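Local coordinates for periplasmic binding protein (PDB 2R79), which binds heme in the periplasm of Pseudomonas aeruginosa and probably delivers it for uptake, at residues E206-L215 with D229-P237. Numbering follows the deposited sequence.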
ATOM      1  N   GLU A 206       7.263 -15.493  -8.548  1.00 31.34           N
ATOM      2  CA  GLU A 206       7.878 -14.226  -8.920  1.00 32.10           C
ATOM      3  C   GLU A 206       8.943 -13.823  -7.887  1.00 29.53           C
ATOM      4  O   GLU A 206       9.017 -14.405  -6.808  1.00 30.19           O
ATOM      5  CB  GLU A 206       6.784 -13.163  -9.023  1.00 37.20           C
ATOM      6  CG  GLU A 206       7.269 -11.767  -9.377  1.00 46.27           C
ATOM      7  CD  GLU A 206       6.114 -10.819  -9.662  1.00 53.18           C
ATOM      8  OE1 GLU A 206       5.151 -10.806  -8.856  1.00 55.57           O
ATOM      9  OE2 GLU A 206       6.168 -10.091 -10.686  1.00 55.43           O
ATOM     10  N   GLY A 207       9.776 -12.846  -8.232  1.00 28.22           N
ATOM     11  CA  GLY A 207      10.811 -12.368  -7.325  1.00 24.38           C
ATOM     12  C   GLY A 207      11.608 -13.407  -6.551  1.00 23.84           C
ATOM     13  O   GLY A 207      11.994 -14.449  -7.087  1.00 23.53           O
ATOM     14  N   ASP A 208      11.853 -13.117  -5.279  1.00 22.42           N
ATOM     15  CA  ASP A 208      12.620 -14.002  -4.413  1.00 24.09           C
ATOM     16  C   ASP A 208      12.009 -15.387  -4.240  1.00 23.28           C
ATOM     17  O   ASP A 208      12.723 -16.364  -4.004  1.00 22.16           O
ATOM     18  CB  ASP A 208      12.819 -13.352  -3.044  1.00 27.40           C
ATOM     19  CG  ASP A 208      13.678 -12.103  -3.118  1.00 32.73           C
ATOM     20  OD1 ASP A 208      14.769 -12.172  -3.724  1.00 34.38           O
ATOM     21  OD2 ASP A 208      13.268 -11.057  -2.566  1.00 37.50           O
ATOM     22  N   ALA A 209      10.691 -15.472  -4.354  1.00 21.29           N
ATOM     23  CA  ALA A 209      10.012 -16.750  -4.224  1.00 21.08           C
ATOM     24  C   ALA A 209      10.461 -17.624  -5.390  1.00 21.59           C
ATOM     25  O   ALA A 209      10.757 -18.811  -5.228  1.00 22.14           O
ATOM     26  CB  ALA A 209       8.500 -16.545  -4.254  1.00 20.73           C
ATOM     27  N   ALA A 210      10.529 -17.019  -6.569  1.00 20.33           N
ATOM     28  CA  ALA A 210      10.958 -17.739  -7.750  1.00 20.28           C
ATOM     29  C   ALA A 210      12.405 -18.188  -7.570  1.00 20.63           C
ATOM     30  O   ALA A 210      12.750 -19.313  -7.916  1.00 21.08           O
ATOM     31  CB  ALA A 210      10.823 -16.853  -8.991  1.00 18.24           C
ATOM     32  N   ARG A 211      13.247 -17.313  -7.022  1.00 21.52           N
ATOM     33  CA  ARG A 211      14.655 -17.646  -6.810  1.00 22.16           C
ATOM     34  C   ARG A 211      14.815 -18.789  -5.827  1.00 24.14           C
ATOM     35  O   ARG A 211      15.574 -19.736  -6.075  1.00 23.58           O
ATOM     36  CB  ARG A 211      15.431 -16.454  -6.265  1.00 21.32           C
ATOM     37  CG  ARG A 211      15.490 -15.283  -7.194  1.00 23.38           C
ATOM     38  CD  ARG A 211      16.534 -14.271  -6.777  1.00 19.10           C
ATOM     39  NE  ARG A 211      16.552 -13.210  -7.769  1.00 25.14           N
ATOM     40  CZ  ARG A 211      15.620 -12.268  -7.880  1.00 24.87           C
ATOM     41  NH1 ARG A 211      14.594 -12.232  -7.043  1.00 27.32           N
ATOM     42  NH2 ARG A 211      15.680 -11.396  -8.874  1.00 24.42           N
ATOM     43  N   ALA A 212      14.106 -18.684  -4.706  1.00 23.55           N
ATOM     44  CA  ALA A 212      14.180 -19.693  -3.665  1.00 24.91           C
ATOM     45  C   ALA A 212      13.729 -21.049  -4.187  1.00 26.34           C
ATOM     46  O   ALA A 212      14.386 -22.056  -3.941  1.00 28.25           O
ATOM     47  CB  ALA A 212      13.332 -19.278  -2.468  1.00 23.81           C
ATOM     48  N   ALA A 213      12.612 -21.077  -4.908  1.00 25.54           N
ATOM     49  CA  ALA A 213      12.112 -22.330  -5.451  1.00 26.22           C
ATOM     50  C   ALA A 213      13.121 -22.921  -6.428  1.00 26.85           C
ATOM     51  O   ALA A 213      13.375 -24.124  -6.432  1.00 28.13           O
ATOM     52  CB  ALA A 213      10.794 -22.108  -6.145  1.00 25.74           C
ATOM     53  N   LEU A 214      13.706 -22.065  -7.253  1.00 26.67           N
ATOM     54  CA  LEU A 214      14.681 -22.513  -8.231  1.00 26.54           C
ATOM     55  C   LEU A 214      15.849 -23.223  -7.554  1.00 26.93           C
ATOM     56  O   LEU A 214      16.282 -24.289  -7.992  1.00 26.71           O
ATOM     57  CB  LEU A 214      15.207 -21.319  -9.025  1.00 25.58           C
ATOM     58  CG  LEU A 214      16.191 -21.635 -10.152  1.00 26.38           C
ATOM     59  CD1 LEU A 214      15.441 -22.264 -11.311  1.00 25.29           C
ATOM     60  CD2 LEU A 214      16.887 -20.362 -10.600  1.00 26.24           C
ATOM     61  N   LEU A 215      16.355 -22.625  -6.481  1.00 26.90           N
ATOM     62  CA  LEU A 215      17.488 -23.189  -5.764  1.00 26.57           C
ATOM     63  C   LEU A 215      17.120 -24.452  -4.999  1.00 28.52           C
ATOM     64  O   LEU A 215      17.932 -25.378  -4.895  1.00 28.42           O
ATOM     65  CB  LEU A 215      18.073 -22.135  -4.830  1.00 24.71           C
ATOM     66  CG  LEU A 215      18.725 -20.986  -5.614  1.00 24.04           C
ATOM     67  CD1 LEU A 215      18.881 -19.750  -4.749  1.00 21.54           C
ATOM     68  CD2 LEU A 215      20.071 -21.454  -6.136  1.00 23.01           C
ATOM     69  N   ASP A 229      27.040 -13.992  -7.878  1.00 28.73           N
ATOM     70  CA  ASP A 229      27.003 -12.551  -8.048  1.00 29.37           C
ATOM     71  C   ASP A 229      25.606 -11.936  -7.952  1.00 27.81           C
ATOM     72  O   ASP A 229      25.419 -10.771  -8.280  1.00 28.28           O
ATOM     73  CB  ASP A 229      27.652 -12.170  -9.383  1.00 32.23           C
ATOM     74  CG  ASP A 229      29.074 -12.695  -9.510  1.00 35.52           C
ATOM     75  OD1 ASP A 229      29.813 -12.683  -8.500  1.00 37.08           O
ATOM     76  OD2 ASP A 229      29.460 -13.114 -10.622  1.00 39.44           O
ATOM     77  N   GLY A 230      24.631 -12.714  -7.491  1.00 26.04           N
ATOM     78  CA  GLY A 230      23.280 -12.196  -7.371  1.00 23.60           C
ATOM     79  C   GLY A 230      22.687 -11.832  -8.717  1.00 25.19           C
ATOM     80  O   GLY A 230      22.135 -10.742  -8.887  1.00 24.11           O
ATOM     81  N   ARG A 231      22.806 -12.741  -9.683  1.00 23.48           N
ATOM     82  CA  ARG A 231      22.277 -12.505 -11.010  1.00 22.80           C
ATOM     83  C   ARG A 231      21.284 -13.544 -11.522  1.00 22.69           C
ATOM     84  O   ARG A 231      21.361 -14.000 -12.667  1.00 21.97           O
ATOM     85  CB  ARG A 231      23.419 -12.333 -12.008  1.00 25.53           C
ATOM     86  CG  ARG A 231      24.219 -11.084 -11.746  1.00 31.59           C
ATOM     87  CD  ARG A 231      25.184 -10.764 -12.863  1.00 34.32           C
ATOM     88  NE  ARG A 231      26.078  -9.695 -12.446  1.00 41.24           N
ATOM     89  CZ  ARG A 231      26.918  -9.061 -13.252  1.00 46.51           C
ATOM     90  NH1 ARG A 231      26.978  -9.395 -14.541  1.00 49.22           N
ATOM     91  NH2 ARG A 231      27.688  -8.083 -12.771  1.00 43.40           N
ATOM     92  N   LEU A 232      20.365 -13.931 -10.650  1.00 21.27           N
ATOM     93  CA  LEU A 232      19.298 -14.838 -11.022  1.00 20.99           C
ATOM     94  C   LEU A 232      18.181 -13.834 -11.286  1.00 21.81           C
ATOM     95  O   LEU A 232      17.523 -13.367 -10.355  1.00 23.32           O
ATOM     96  CB  LEU A 232      18.920 -15.753  -9.858  1.00 20.39           C
ATOM     97  CG  LEU A 232      19.981 -16.741  -9.374  1.00 19.65           C
ATOM     98  CD1 LEU A 232      19.387 -17.613  -8.277  1.00 20.55           C
ATOM     99  CD2 LEU A 232      20.465 -17.599 -10.541  1.00 19.42           C
ATOM    100  N   LEU A 233      18.004 -13.473 -12.552  1.00 20.24           N
ATOM    101  CA  LEU A 233      17.008 -12.490 -12.949  1.00 18.73           C
ATOM    102  C   LEU A 233      15.654 -13.114 -13.246  1.00 20.39           C
ATOM    103  O   LEU A 233      15.553 -14.090 -13.982  1.00 23.44           O
ATOM    104  CB  LEU A 233      17.520 -11.731 -14.169  1.00 16.24           C
ATOM    105  CG  LEU A 233      18.987 -11.287 -14.044  1.00 19.00           C
ATOM    106  CD1 LEU A 233      19.489 -10.747 -15.370  1.00 15.79           C
ATOM    107  CD2 LEU A 233      19.125 -10.243 -12.948  1.00 18.64           C
ATOM    108  N   VAL A 234      14.605 -12.543 -12.672  1.00 22.27           N
ATOM    109  CA  VAL A 234      13.265 -13.068 -12.879  1.00 20.65           C
ATOM    110  C   VAL A 234      12.545 -12.258 -13.932  1.00 20.92           C
ATOM    111  O   VAL A 234      12.370 -11.049 -13.794  1.00 22.06           O
ATOM    112  CB  VAL A 234      12.473 -13.071 -11.565  1.00 19.53           C
ATOM    113  CG1 VAL A 234      11.093 -13.682 -11.780  1.00 17.47           C
ATOM    114  CG2 VAL A 234      13.245 -13.873 -10.522  1.00 15.64           C
ATOM    115  N   LEU A 235      12.140 -12.939 -14.996  1.00 20.20           N
ATOM    116  CA  LEU A 235      11.461 -12.297 -16.106  1.00 21.11           C
ATOM    117  C   LEU A 235       9.981 -12.648 -16.157  1.00 21.75           C
ATOM    118  O   LEU A 235       9.582 -13.771 -15.836  1.00 21.08           O
ATOM    119  CB  LEU A 235      12.108 -12.721 -17.431  1.00 20.30           C
ATOM    120  CG  LEU A 235      11.656 -11.955 -18.674  1.00 19.81           C
ATOM    121  CD1 LEU A 235      12.270 -10.565 -18.647  1.00 17.38           C
ATOM    122  CD2 LEU A 235      12.081 -12.688 -19.929  1.00 18.79           C
ATOM    123  N   ASP A 236       9.179 -11.675 -16.575  1.00 21.86           N
ATOM    124  CA  ASP A 236       7.742 -11.855 -16.720  1.00 22.30           C
ATOM    125  C   ASP A 236       7.533 -12.918 -17.797  1.00 21.57           C
ATOM    126  O   ASP A 236       7.840 -12.695 -18.963  1.00 22.02           O
ATOM    127  CB  ASP A 236       7.105 -10.535 -17.154  1.00 22.67           C
ATOM    128  CG  ASP A 236       5.604 -10.631 -17.318  1.00 23.55           C
ATOM    129  OD1 ASP A 236       5.044 -11.742 -17.155  1.00 23.14           O
ATOM    130  OD2 ASP A 236       4.986  -9.584 -17.617  1.00 27.17           O
ATOM    131  N   PRO A 237       7.006 -14.086 -17.419  1.00 21.89           N
ATOM    132  CA  PRO A 237       6.779 -15.167 -18.390  1.00 23.53           C
ATOM    133  C   PRO A 237       5.877 -14.838 -19.583  1.00 23.91           C
ATOM    134  O   PRO A 237       6.066 -15.404 -20.665  1.00 23.28           O
ATOM    135  CB  PRO A 237       6.214 -16.299 -17.527  1.00 21.51           C
ATOM    136  CG  PRO A 237       5.497 -15.558 -16.433  1.00 24.20           C
ATOM    137  CD  PRO A 237       6.476 -14.446 -16.092  1.00 22.14           C
TER
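The guanidinium group of Arg-211 has the methyl CG2 of Val-234 over one face, 3.8 Å above its plane and off-centre toward the rim; at the edge lie Asp-208 CA, in plane, and the carbonyl oxygen of Leu-232, near it. The unit is a beta-alpha-beta crossover: strand 197-202 leads into helix 207-217, and the chain returns through helix 225-228 to strand 232-235, which pairs parallel with 197-202. The helix runs obliquely antiparallel to strand 232-235, its axis 8.6 Å from the strand's.

Arginine suits its place because its long chain carries N-H donors from the helix to the strand. CG stands beside the backbone N (chi1 -63°), and the chain runs straight out to NE, alongside the side chain of Leu-232 but pointing the other way. NE donates to Leu-232 O over 2.8 Å; the oxygen receives it in the carbonyl plane but lies 24° out of the guanidinium plane, and the N-H is bent to 135°. A weak second bond comes from NH2, whose position is less certain. One turn back, Asp-208 OD1 makes a salt bridge to NH1 at 3.3 Å, and Asp-278 lies in a weak, long ion pair with NE; these acids probably help offset the buried charge.

Around this polar link the packing is apolar. Val-234 lays CG1 and CG2 against N and O of Gly-207, whose positive phi favours glycine. Small Ala-210 lets the helix sit close, its CB 4.1 Å from Val-234 CG2. Farther along, Leu-214 CD2 and Leu-215 CD1 both meet Leu-232 CD1; Leu-214 and Leu-232 also touch Ile-200 of the neighbouring strand. Beyond the strand, Pro-237 touches the heme. Val-234 CG2 lies 3.7 Å from Gly-207 O, the oxygen that accepts the backbone N-H of Arg-211.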